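Local atomic coordinates of WbbZ protein (Klebsiella pneumoniae subsp. pneumoniae NTUH-K2044, PDB entry 6X1L), a protein that is of uncharacterised function but belongs to the polysaccharide pyruvyl transferase family, so it may take part in modifying a surface polysaccharide. Residues 137-140 / 141-144; 208-211 / 212-216; 232-236 / 237-241; 253-256 / 257-261. One frame throughout, in Å; residues are numbered along the deposited sequence.

How the contacts relate
All four contacts are local and follow one another along the chain. Contact 1 is a turn that leads into the edge strand 144-146 of the six-stranded parallel sheet, while contacts 2, 3 and 4 gather around the four-stranded one, consistent with the two-domain GT-B layout of the family. Contact 3 is the link among these three: L233 packs on M213 and I214 of contact 2, with L233 CD1 3.8 Å from M213 CB, and S235 OG lies 3.6 Å from L259 CD2 of contact 4. The centres of contacts 2 and 4 both lie about 13 Å from contact 3's. Contact 1 stands apart, about 36 Å from contact 2 and about 22 Å from contact 4, centre to centre.

Contact 1: 137-140 / 141-144; sequences NYEP and NKNV
E139 and N143 grip each other twice across a tight turn. The backbone N of E139 donates to N143 OD1 at 2.7 Å, arriving in the carbonyl plane of the amide and on a lone pair. In return, E139 O takes two N-H groups: K142 N at 3.0 Å, tilted 30° from the carbonyl plane, and N143 N at 3.2 Å, which lies in that plane. The N143 amide can fold back to E139 because its CG stands between the backbone N and the carbonyl carbon (chi1 55°). Its ND2 lies 3.6 Å from CD2 of the Y138 ring, the ring and amide planes being 37° apart. The E139 and K142 side chains touch and run extended, but E139 OE1 stays 4.9 Å from K142 NZ, so any attraction is at most long-range.

V144 supplies the apolar part of the contact. Its CG1 lies against the backbone, 3.5 Å from P140 N, and also meets Y138 CB at 3.7 Å and the P140 ring. A single bridge joins the backbones of P140 and V144, and N141 N donates to V144 O.

Further out, Y138 OH bonds to F113 O, V144 packs on F130 and I133 of helix 127-135, and the N143 backbone pairs with V122. N143 OD1 and E139 O, two acceptors only 3.0 Å apart, are probably tolerated because each receives N-H donors; backbone and side chain together tie the turn just before strand 144-146.

Contact 2: 208-211 / 212-216; sequences NSTR and CMINF
N215 N donates to R211 O over 2.6 Å, nearly in line with the carbonyl bond, and three further backbone bonds repeat the same i to i+4 step: C212 N to N208 O, M213 N to S209 O and I214 N to T210 O. Next to this ladder lies a side-chain bond one turn long. R211 runs extended from CG to NE, and its NH1 comes back over N208 OD1 at 2.8 Å, standing above the amide plane (48° out of it) with an angle at the hydrogen of 131°. The bond is therefore far from straight. The guanidinium has a second partner, NH2 bonding to K158 O, which helps hold the group in place.

All this belongs to the middle of helix 203-218, in a stretch that is largely buried, with the second subunit along one flank. There N208 packs on R211 of the second subunit, R211 packs on N208 of the second subunit, and C212 meets W195 of that chain.

Packing within the helix is mostly side chain against backbone. I214 lays CG1 beside T210 O at 3.3 Å, and its CD1 reaches T210 CG2 at 4.1 Å. The hydroxyl of T210 is turned the other way, bonding to A206 O and to S40 OG. The selenomethionine M213 keeps CG near S209 O (3.6 Å), while its bent end leads away from the turn, into the packing against V37 of helix 33-48 and V230 of helix 228-236.

Contact 3: 232-236 / 237-241; sequences ILASL and LGKEV
L237 and A234 carry most of this helix end. The side chain of L237 turns back along the last turn with CG anti to its carbonyl carbon (chi1 -63°), which brings CG to 3.2 Å from L233 O, while L237 N donates to that same oxygen at 3.0 Å. A234 meets the returning chain twice. Its methyl CB touches V241 CG2 at 3.5 Å, and its carbonyl O accepts K239 N at 3.0 Å, the donor tilted 21° from the carbonyl plane. The first carbons of K239 lie against the same oxygen, with CB at 3.4 Å. Beyond them the lysine bends at chi2 and carries NZ away to E218 O and Y220 O.

Between L237 and K239, G238 takes positive phi (72°), and its N donates to S235 O at 3.0 Å from well above the carbonyl plane. V241 CG2 sits over the A234 methyl, which also packs on V223 of strand 220-225. The bonds back from G238 and K239 into the final turn form a Schellman motif, which ends helix 228-236 before the chain enters strand 240-243, in a beta-alpha-beta crossover of the four-stranded parallel sheet.

Contact 4: 253-256 / 257-261; sequences AVYN and YSLFN
Y255 is met by both L259 and F260 on the following turn. Its CG lies anti to the backbone N (chi1 171°), which swings the ring along the helix so that CD1 comes to 3.6 Å from L259 CB; the two side chains cross at about a right angle. F260 stands over one face of the same ring with its CB, and its N lies 4.3 Å above the ring plane, offset toward the rim. F260 has likewise placed CG anti to its N (chi1 178°), which turns its own ring edge toward Y255 OH, 4.1 Å from F260 CD1.

The placing of F260 goes with a widened turn. Y255 O accepts both L259 N at 3.0 Å and F260 N at 2.9 Å, the latter an i to i+5 bond of pi type. One residue back, S258 N still makes the ordinary i to i+4 bond, to V254 O at 2.9 Å, while the hydroxyl of S258 is directed to D148 OD1.

Helix 250-259 links strands 240-243 and 266-268 in a beta-alpha-beta unit: L259 packs on S235 of helix 228-236, the Y255 ring meets F268 of strand 266-268, and A253 and Y257 touch I128 and N127 of helix 127-135.

Contact 1: 137-140 / 141-144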
# COMPACT_ATOMS: atom_id res chain seq x y z
N ASN A 137 -18.46 15.03 33.05
CA ASN A 137 -19.58 14.39 33.72
C ASN A 137 -20.05 13.11 33.02
O ASN A 137 -21.15 12.64 33.28
CB ASN A 137 -20.75 15.36 33.90
CG ASN A 137 -21.29 15.36 35.31
OD1 ASN A 137 -20.62 14.90 36.24
ND2 ASN A 137 -22.49 15.89 35.48
N TYR A 138 -19.22 12.54 32.15
CA TYR A 138 -19.51 11.21 31.64
C TYR A 138 -19.31 10.17 32.74
O TYR A 138 -18.44 10.32 33.61
CB TYR A 138 -18.62 10.88 30.43
CG TYR A 138 -19.13 11.47 29.15
CD1 TYR A 138 -19.06 12.84 28.91
CD2 TYR A 138 -19.69 10.66 28.17
CE1 TYR A 138 -19.52 13.38 27.73
CE2 TYR A 138 -20.16 11.20 26.98
CZ TYR A 138 -20.07 12.56 26.77
OH TYR A 138 -20.54 13.09 25.59
N GLU A 139 -20.11 9.11 32.69
CA GLU A 139 -20.13 8.14 33.79
C GLU A 139 -19.32 6.91 33.42
O GLU A 139 -19.73 6.17 32.51
CB GLU A 139 -21.57 7.75 34.12
CG GLU A 139 -21.67 6.66 35.16
CD GLU A 139 -23.00 6.68 35.89
OE1 GLU A 139 -23.79 7.62 35.64
OE2 GLU A 139 -23.25 5.77 36.71
N PRO A 140 -18.20 6.65 34.10
CA PRO A 140 -17.39 5.48 33.75
C PRO A 140 -18.19 4.20 33.83
O PRO A 140 -19.02 4.01 34.72
CB PRO A 140 -16.27 5.51 34.80
CG PRO A 140 -16.18 6.93 35.22
CD PRO A 140 -17.59 7.45 35.17
N ASN A 141 -17.95 3.31 32.86
CA ASN A 141 -18.60 2.02 32.70
C ASN A 141 -20.06 2.12 32.30
O ASN A 141 -20.78 1.11 32.34
CB ASN A 141 -18.45 1.14 33.95
CG ASN A 141 -17.06 0.56 34.09
OD1 ASN A 141 -16.35 0.37 33.09
ND2 ASN A 141 -16.65 0.27 35.31
N LYS A 142 -20.52 3.31 31.89
CA LYS A 142 -21.87 3.46 31.34
C LYS A 142 -21.83 4.12 29.97
O LYS A 142 -22.35 3.56 28.99
CB LYS A 142 -22.75 4.27 32.30
CG LYS A 142 -24.14 4.54 31.73
CD LYS A 142 -25.10 5.01 32.80
CE LYS A 142 -26.52 5.13 32.25
NZ LYS A 142 -27.52 5.33 33.33
N ASN A 143 -21.22 5.30 29.87
CA ASN A 143 -21.08 5.97 28.58
C ASN A 143 -19.65 6.45 28.32
O ASN A 143 -19.42 7.16 27.33
CB ASN A 143 -22.06 7.14 28.45
CG ASN A 143 -21.94 8.13 29.58
OD1 ASN A 143 -21.15 7.94 30.51
ND2 ASN A 143 -22.70 9.22 29.50
N VAL A 144 -18.69 6.09 29.17
CA VAL A 144 -17.28 6.31 28.88
C VAL A 144 -16.50 5.12 29.40
O VAL A 144 -16.75 4.64 30.51
CB VAL A 144 -16.75 7.64 29.46
CG1 VAL A 144 -16.87 7.67 30.99
CG2 VAL A 144 -15.30 7.87 29.03

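Contact 2: 208-211 / 212-216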
# COMPACT_ATOMS: atom_id res chain seq x y z
N ASN A 208 -4.72 -5.11 3.20
CA ASN A 208 -3.54 -5.22 2.34
C ASN A 208 -2.59 -4.04 2.54
O ASN A 208 -1.37 -4.23 2.50
CB ASN A 208 -3.97 -5.36 0.89
CG ASN A 208 -4.52 -6.74 0.59
OD1 ASN A 208 -4.01 -7.74 1.10
ND2 ASN A 208 -5.57 -6.80 -0.21
N SER A 209 -3.12 -2.84 2.78
CA SER A 209 -2.25 -1.74 3.18
C SER A 209 -1.52 -2.06 4.48
O SER A 209 -0.34 -1.73 4.64
CB SER A 209 -3.05 -0.45 3.34
OG SER A 209 -2.25 0.57 3.92
N THR A 210 -2.20 -2.72 5.41
CA THR A 210 -1.56 -3.09 6.67
C THR A 210 -0.51 -4.17 6.45
O THR A 210 0.54 -4.17 7.11
CB THR A 210 -2.62 -3.53 7.68
OG1 THR A 210 -3.57 -2.48 7.87
CG2 THR A 210 -1.99 -3.86 9.01
N ARG A 211 -0.77 -5.10 5.53
CA ARG A 211 0.26 -6.07 5.16
C ARG A 211 1.51 -5.38 4.64
O ARG A 211 2.63 -5.74 5.01
CB ARG A 211 -0.29 -7.05 4.12
CG ARG A 211 -1.27 -8.05 4.70
CD ARG A 211 -1.68 -9.13 3.70
NE ARG A 211 -2.59 -10.09 4.33
CZ ARG A 211 -3.92 -10.04 4.23
NH1 ARG A 211 -4.51 -9.10 3.51
NH2 ARG A 211 -4.66 -10.95 4.86
N CYS A 212 1.34 -4.35 3.79
CA CYS A 212 2.48 -3.60 3.27
C CYS A 212 3.34 -3.05 4.39
O CYS A 212 4.56 -3.26 4.42
CB CYS A 212 1.99 -2.47 2.37
SG CYS A 212 1.37 -3.00 0.76
N MSE A 213 2.73 -2.35 5.34
CA MSE A 213 3.48 -1.76 6.44
C MSE A 213 4.20 -2.84 7.24
O MSE A 213 5.36 -2.69 7.61
CB MSE A 213 2.56 -0.95 7.36
CG MSE A 213 1.86 0.23 6.69
SE MSE A 213 0.71 1.12 8.02
CE MSE A 213 2.08 2.10 8.98
N ILE A 214 3.48 -3.93 7.51
CA ILE A 214 4.06 -5.04 8.25
C ILE A 214 5.19 -5.69 7.46
O ILE A 214 6.25 -5.99 8.01
CB ILE A 214 2.96 -6.06 8.63
CG1 ILE A 214 2.06 -5.48 9.73
CG2 ILE A 214 3.58 -7.38 9.06
CD1 ILE A 214 0.96 -6.41 10.17
N ASN A 215 4.98 -5.93 6.16
CA ASN A 215 6.04 -6.49 5.32
C ASN A 215 7.31 -5.65 5.42
O ASN A 215 8.41 -6.19 5.52
CB ASN A 215 5.60 -6.57 3.86
CG ASN A 215 4.52 -7.60 3.63
OD1 ASN A 215 4.34 -8.53 4.41
ND2 ASN A 215 3.81 -7.45 2.52
N PHE A 216 7.16 -4.32 5.38
CA PHE A 216 8.31 -3.44 5.46
C PHE A 216 9.04 -3.63 6.78
O PHE A 216 10.27 -3.79 6.81
CB PHE A 216 7.86 -1.99 5.30
CG PHE A 216 8.97 -0.99 5.50
CD1 PHE A 216 9.83 -0.68 4.46
CD2 PHE A 216 9.15 -0.36 6.72
CE1 PHE A 216 10.85 0.24 4.63
CE2 PHE A 216 10.17 0.55 6.91
CZ PHE A 216 11.02 0.85 5.85

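Contact 3: 232-236 / 237-241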
# COMPACT_ATOMS: atom_id res chain seq x y z
N ILE A 232 3.16 0.73 17.19
CA ILE A 232 2.31 -0.38 17.62
C ILE A 232 2.61 -1.63 16.81
O ILE A 232 2.80 -2.72 17.36
CB ILE A 232 0.83 0.02 17.54
CG1 ILE A 232 0.48 0.98 18.69
CG2 ILE A 232 -0.06 -1.21 17.58
CD1 ILE A 232 -0.92 1.54 18.60
N LEU A 233 2.65 -1.51 15.48
CA LEU A 233 2.92 -2.66 14.62
C LEU A 233 4.26 -3.29 14.97
O LEU A 233 4.36 -4.51 15.15
CB LEU A 233 2.89 -2.25 13.15
CG LEU A 233 1.55 -2.02 12.47
CD1 LEU A 233 1.78 -1.64 11.02
CD2 LEU A 233 0.66 -3.25 12.59
N ALA A 234 5.31 -2.47 15.07
CA ALA A 234 6.63 -3.00 15.42
C ALA A 234 6.62 -3.64 16.80
O ALA A 234 7.33 -4.63 17.03
CB ALA A 234 7.67 -1.89 15.34
N SER A 235 5.83 -3.10 17.74
CA SER A 235 5.72 -3.71 19.06
C SER A 235 5.05 -5.07 18.99
O SER A 235 5.48 -6.02 19.65
CB SER A 235 4.94 -2.79 20.01
OG SER A 235 5.65 -1.59 20.26
N LEU A 236 3.98 -5.19 18.19
CA LEU A 236 3.36 -6.49 17.96
C LEU A 236 4.35 -7.47 17.35
O LEU A 236 4.30 -8.67 17.64
CB LEU A 236 2.14 -6.34 17.05
CG LEU A 236 0.99 -5.47 17.56
CD1 LEU A 236 -0.15 -5.47 16.56
CD2 LEU A 236 0.52 -5.97 18.92
N LEU A 237 5.26 -6.99 16.50
CA LEU A 237 6.26 -7.83 15.87
C LEU A 237 7.41 -8.20 16.80
O LEU A 237 8.30 -8.94 16.40
CB LEU A 237 6.81 -7.14 14.62
CG LEU A 237 5.81 -6.87 13.50
CD1 LEU A 237 6.43 -5.99 12.42
CD2 LEU A 237 5.31 -8.17 12.91
N GLY A 238 7.40 -7.70 18.04
CA GLY A 238 8.49 -7.98 18.95
C GLY A 238 9.79 -7.28 18.62
O GLY A 238 10.85 -7.72 19.05
N LYS A 239 9.73 -6.19 17.85
CA LYS A 239 10.93 -5.49 17.45
C LYS A 239 11.44 -4.61 18.58
O LYS A 239 10.74 -4.31 19.55
CB LYS A 239 10.67 -4.62 16.22
CG LYS A 239 10.08 -5.36 15.04
CD LYS A 239 11.05 -6.39 14.50
CE LYS A 239 10.54 -6.99 13.20
NZ LYS A 239 11.44 -8.07 12.73
N GLU A 240 12.70 -4.19 18.45
CA GLU A 240 13.26 -3.14 19.29
C GLU A 240 12.79 -1.80 18.73
O GLU A 240 13.11 -1.45 17.58
CB GLU A 240 14.78 -3.24 19.30
CG GLU A 240 15.47 -2.19 20.13
CD GLU A 240 16.97 -2.40 20.18
OE1 GLU A 240 17.42 -3.53 19.90
OE2 GLU A 240 17.70 -1.43 20.49
N VAL A 241 12.03 -1.05 19.52
CA VAL A 241 11.30 0.12 19.04
C VAL A 241 11.71 1.34 19.86
O VAL A 241 11.67 1.31 21.09
CB VAL A 241 9.78 -0.09 19.12
CG1 VAL A 241 9.05 1.12 18.55
CG2 VAL A 241 9.39 -1.36 18.39

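Contact 4: 253-256 / 257-261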
# COMPACT_ATOMS: atom_id res chain seq x y z
N ALA A 253 0.72 9.34 25.59
CA ALA A 253 -0.39 8.81 26.37
C ALA A 253 -0.71 7.37 25.98
O ALA A 253 -1.04 6.55 26.84
CB ALA A 253 -1.63 9.70 26.20
N VAL A 254 -0.64 7.04 24.69
CA VAL A 254 -0.89 5.66 24.28
C VAL A 254 0.25 4.76 24.77
O VAL A 254 0.02 3.61 25.17
CB VAL A 254 -1.08 5.57 22.76
CG1 VAL A 254 -1.22 4.11 22.32
CG2 VAL A 254 -2.31 6.36 22.33
N TYR A 255 1.48 5.27 24.75
CA TYR A 255 2.61 4.49 25.24
C TYR A 255 2.46 4.14 26.71
O TYR A 255 2.67 2.99 27.11
CB TYR A 255 3.92 5.26 25.02
CG TYR A 255 5.10 4.61 25.70
CD1 TYR A 255 5.79 3.56 25.09
CD2 TYR A 255 5.52 5.02 26.96
CE1 TYR A 255 6.87 2.95 25.71
CE2 TYR A 255 6.59 4.42 27.59
CZ TYR A 255 7.26 3.39 26.96
OH TYR A 255 8.33 2.78 27.59
N ASN A 256 2.10 5.12 27.53
CA ASN A 256 1.99 4.88 28.97
C ASN A 256 0.88 3.89 29.29
O ASN A 256 1.01 3.11 30.24
CB ASN A 256 1.75 6.20 29.71
CG ASN A 256 2.99 7.08 29.75
OD1 ASN A 256 4.12 6.59 29.79
ND2 ASN A 256 2.79 8.39 29.73
N TYR A 257 -0.20 3.88 28.51
CA TYR A 257 -1.32 3.00 28.81
C TYR A 257 -1.15 1.60 28.24
O TYR A 257 -1.54 0.62 28.89
CB TYR A 257 -2.63 3.60 28.29
CG TYR A 257 -3.84 2.78 28.66
CD1 TYR A 257 -4.31 2.74 29.98
CD2 TYR A 257 -4.51 2.03 27.71
CE1 TYR A 257 -5.41 1.98 30.32
CE2 TYR A 257 -5.62 1.27 28.05
CZ TYR A 257 -6.06 1.25 29.35
OH TYR A 257 -7.16 0.49 29.69
N SER A 258 -0.58 1.47 27.04
CA SER A 258 -0.63 0.22 26.30
C SER A 258 0.73 -0.41 26.02
O SER A 258 0.81 -1.64 25.92
CB SER A 258 -1.35 0.43 24.96
OG SER A 258 -2.71 0.78 25.15
N LEU A 259 1.79 0.38 25.87
CA LEU A 259 3.09 -0.16 25.48
C LEU A 259 4.05 -0.33 26.64
O LEU A 259 4.91 -1.22 26.60
CB LEU A 259 3.73 0.73 24.41
CG LEU A 259 2.98 0.79 23.08
CD1 LEU A 259 3.61 1.80 22.14
CD2 LEU A 259 2.93 -0.59 22.43
N PHE A 260 3.94 0.50 27.68
CA PHE A 260 4.80 0.39 28.84
C PHE A 260 4.65 -0.98 29.50
O PHE A 260 3.53 -1.45 29.72
CB PHE A 260 4.48 1.49 29.85
CG PHE A 260 5.30 1.42 31.10
CD1 PHE A 260 6.56 2.00 31.15
CD2 PHE A 260 4.81 0.78 32.23
CE1 PHE A 260 7.32 1.94 32.30
CE2 PHE A 260 5.57 0.71 33.38
CZ PHE A 260 6.82 1.29 33.42
N ASN A 261 5.78 -1.62 29.79
CA ASN A 261 5.85 -2.90 30.49
C ASN A 261 5.26 -4.06 29.69
O ASN A 261 5.82 -5.16 29.70
CB ASN A 261 5.15 -2.80 31.86